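Local coordinates for protein Cyclo(L-tyrosyl-L-tyrosyl) synthase (Mycobacterium tuberculosis, PDB 2X9Q) that probably joins two tyrosines, delivered as tyrosyl-tRNA, into the cyclic dipeptide cyclo(L-Tyr-L-Tyr) without using ATP, a step toward mycocyclosin, at residues A[67-72]-A[258-263]. Residues are numbered along the deposited sequence; the frame is centred on the assembly and turned at random.
Sequences RPFTQQ and PLAEML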
loop_
_atom_site.group_PDB
_atom_site.type_symbol
_atom_site.label_atom_id
_atom_site.label_comp_id
_atom_site.label_asym_id
_atom_site.label_seq_id
_atom_site.Cartn_x
_atom_site.Cartn_y
_atom_site.Cartn_z
ATOM N N ARG A 67 1.052 -8.181 -12.000
ATOM C CA ARG A 67 2.090 -9.138 -11.622
ATOM C C ARG A 67 1.990 -9.497 -10.132
ATOM O O ARG A 67 2.541 -8.772 -9.224
ATOM C CB ARG A 67 3.464 -8.602 -12.008
ATOM C CG ARG A 67 4.549 -9.723 -11.824
ATOM C CD ARG A 67 5.953 -9.333 -12.324
ATOM N NE ARG A 67 6.469 -8.061 -11.757
ATOM C CZ ARG A 67 6.974 -7.873 -10.519
ATOM N NH1 ARG A 67 7.045 -8.872 -9.618
ATOM N NH2 ARG A 67 7.459 -6.667 -10.174
ATOM N N PRO A 68 1.323 -10.636 -9.852
ATOM C CA PRO A 68 1.279 -11.057 -8.441
ATOM C C PRO A 68 2.689 -11.355 -7.931
ATOM O O PRO A 68 3.541 -11.878 -8.661
ATOM C CB PRO A 68 0.379 -12.313 -8.448
ATOM C CG PRO A 68 -0.440 -12.157 -9.818
ATOM C CD PRO A 68 0.636 -11.600 -10.748
ATOM N N PHE A 69 2.913 -11.026 -6.674
ATOM C CA PHE A 69 4.255 -11.117 -6.121
ATOM C C PHE A 69 4.689 -12.601 -5.908
ATOM O O PHE A 69 5.824 -12.886 -6.197
ATOM C CB PHE A 69 4.353 -10.370 -4.784
ATOM C CG PHE A 69 5.770 -10.231 -4.286
ATOM C CD1 PHE A 69 6.654 -9.336 -4.908
ATOM C CD2 PHE A 69 6.190 -10.963 -3.186
ATOM C CE1 PHE A 69 7.955 -9.181 -4.454
ATOM C CE2 PHE A 69 7.523 -10.862 -2.694
ATOM C CZ PHE A 69 8.399 -9.924 -3.318
ATOM N N THR A 70 3.793 -13.482 -5.444
ATOM C CA THR A 70 4.087 -14.914 -5.307
ATOM C C THR A 70 2.998 -15.749 -6.026
ATOM O O THR A 70 1.944 -15.238 -6.375
ATOM C CB THR A 70 4.081 -15.465 -3.834
ATOM O OG1 THR A 70 2.729 -15.349 -3.292
ATOM C CG2 THR A 70 5.136 -14.727 -2.970
ATOM N N GLN A 71 3.222 -17.065 -6.136
ATOM C CA GLN A 71 2.171 -17.936 -6.733
ATOM C C GLN A 71 0.921 -17.940 -5.881
ATOM O O GLN A 71 -0.198 -18.189 -6.387
ATOM C CB GLN A 71 2.644 -19.367 -6.736
ATOM C CG GLN A 71 3.895 -19.607 -7.470
ATOM C CD GLN A 71 4.140 -21.149 -7.546
ATOM O OE1 GLN A 71 3.507 -21.832 -8.373
ATOM N NE2 GLN A 71 4.977 -21.681 -6.651
ATOM N N GLN A 72 1.062 -17.744 -4.568
ATOM C CA GLN A 72 -0.155 -17.727 -3.770
ATOM C C GLN A 72 -0.944 -16.381 -3.930
ATOM O O GLN A 72 -2.176 -16.370 -3.910
ATOM C CB GLN A 72 0.211 -17.924 -2.300
ATOM C CG GLN A 72 0.733 -19.419 -2.105
ATOM C CD GLN A 72 1.149 -19.762 -0.698
ATOM O OE1 GLN A 72 1.791 -20.783 -0.505
ATOM N NE2 GLN A 72 0.747 -18.965 0.310
ATOM N N PRO A 258 8.268 -2.222 -0.272
ATOM C CA PRO A 258 9.634 -2.434 0.231
ATOM C C PRO A 258 9.767 -3.646 1.192
ATOM O O PRO A 258 10.808 -4.332 1.147
ATOM C CB PRO A 258 9.941 -1.151 1.027
ATOM C CG PRO A 258 9.047 -0.081 0.352
ATOM C CD PRO A 258 7.735 -0.887 0.087
ATOM N N LEU A 259 8.738 -3.949 1.969
ATOM C CA LEU A 259 8.809 -5.095 2.871
ATOM C C LEU A 259 8.289 -6.415 2.249
ATOM O O LEU A 259 8.266 -7.461 2.938
ATOM C CB LEU A 259 8.036 -4.803 4.142
ATOM C CG LEU A 259 8.659 -3.644 4.964
ATOM C CD1 LEU A 259 7.968 -3.732 6.230
ATOM C CD2 LEU A 259 10.229 -3.799 5.272
ATOM N N ALA A 260 7.847 -6.371 0.990
ATOM C CA ALA A 260 7.319 -7.603 0.345
ATOM C C ALA A 260 8.166 -8.837 0.490
ATOM O O ALA A 260 7.652 -9.914 0.748
ATOM C CB ALA A 260 6.986 -7.374 -1.144
ATOM N N GLU A 261 9.477 -8.693 0.357
ATOM C CA GLU A 261 10.388 -9.785 0.427
ATOM C C GLU A 261 10.319 -10.495 1.752
ATOM O O GLU A 261 10.636 -11.694 1.850
ATOM C CB GLU A 261 11.825 -9.195 0.160
ATOM C CG GLU A 261 12.917 -10.173 0.352
ATOM C CD GLU A 261 14.304 -9.462 0.230
ATOM O OE1 GLU A 261 14.639 -9.073 -0.878
ATOM O OE2 GLU A 261 14.984 -9.279 1.259
HETATM N N MSE A 262 9.956 -9.781 2.815
HETATM C CA MSE A 262 9.757 -10.423 4.118
HETATM C C MSE A 262 8.297 -10.930 4.306
HETATM O O MSE A 262 8.059 -12.102 4.693
HETATM C CB MSE A 262 10.032 -9.415 5.256
HETATM C CG MSE A 262 9.815 -10.016 6.607
HETATM SE SE MSE A 262 10.213 -8.737 8.016
HETATM C CE MSE A 262 12.189 -8.668 7.738
ATOM N N LEU A 263 7.311 -10.031 4.075
ATOM C CA LEU A 263 5.907 -10.319 4.453
ATOM C C LEU A 263 5.314 -11.482 3.651
ATOM O O LEU A 263 4.446 -12.223 4.170
ATOM C CB LEU A 263 5.037 -9.101 4.182
ATOM C CG LEU A 263 5.429 -7.775 4.856
ATOM C CD1 LEU A 263 4.203 -6.835 4.835
ATOM C CD2 LEU A 263 5.937 -8.043 6.246
#
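Phe69 and Ala260 bring the two segments together, and their CA atoms, at 8.0 Å, are the nearest pair across the two segments. Residues 67-72 run off the end of strand 64-68, turn at Phe69 and Thr70, and enter helix 71-79; residues 258-263 lead into the short helix 260-263. No hydrogen bond crosses between the segments; the side chain of Phe69 makes the contact. Phe69 points toward the helix, and with CG anti to its own nitrogen (chi1 -170°) the ring extends away from the turn until its far end reaches the first turn of 260-263.

There the methyl of Ala260 sits over one face of the ring, a CH-pi contact with CB 3.8 Å from the ring centroid and 17° off the normal. The methyl is displaced toward the rim, and its closest ring atom is CZ of Phe69, 3.6 Å from CB of Ala260. Beside it, Phe69 CE2 lies 3.6 Å from the carbonyl O of Ala260, while the backbone N of Glu261 approaches CZ of Phe69 obliquely at 4.0 Å. Ile280, Tyr264 and Gln50 also touch Phe69, and Ala260 touches His278, which places the contact beside strand 276-283.

Next along the chain, Thr70 N-caps helix 71-79: OG1 of Thr70 accepts a weak bond from Gln72 N at 3.2 Å and also a hydrogen bond from Cys73 N. The contact packs the strand-to-helix connection against a short helix that follows strand 249-253 of the same sheet, in a Rossmann-like domain related to class I aminoacyl-tRNA synthetases. The junction is small, burying 106 Å² in all; the side chain of Ala260 is about 10 Å from those of Tyr253 and Ile230, which probably bind substrate. The contact is probably mainly dispersive, with the Ala260 carbonyl O against CE2 as its polar element.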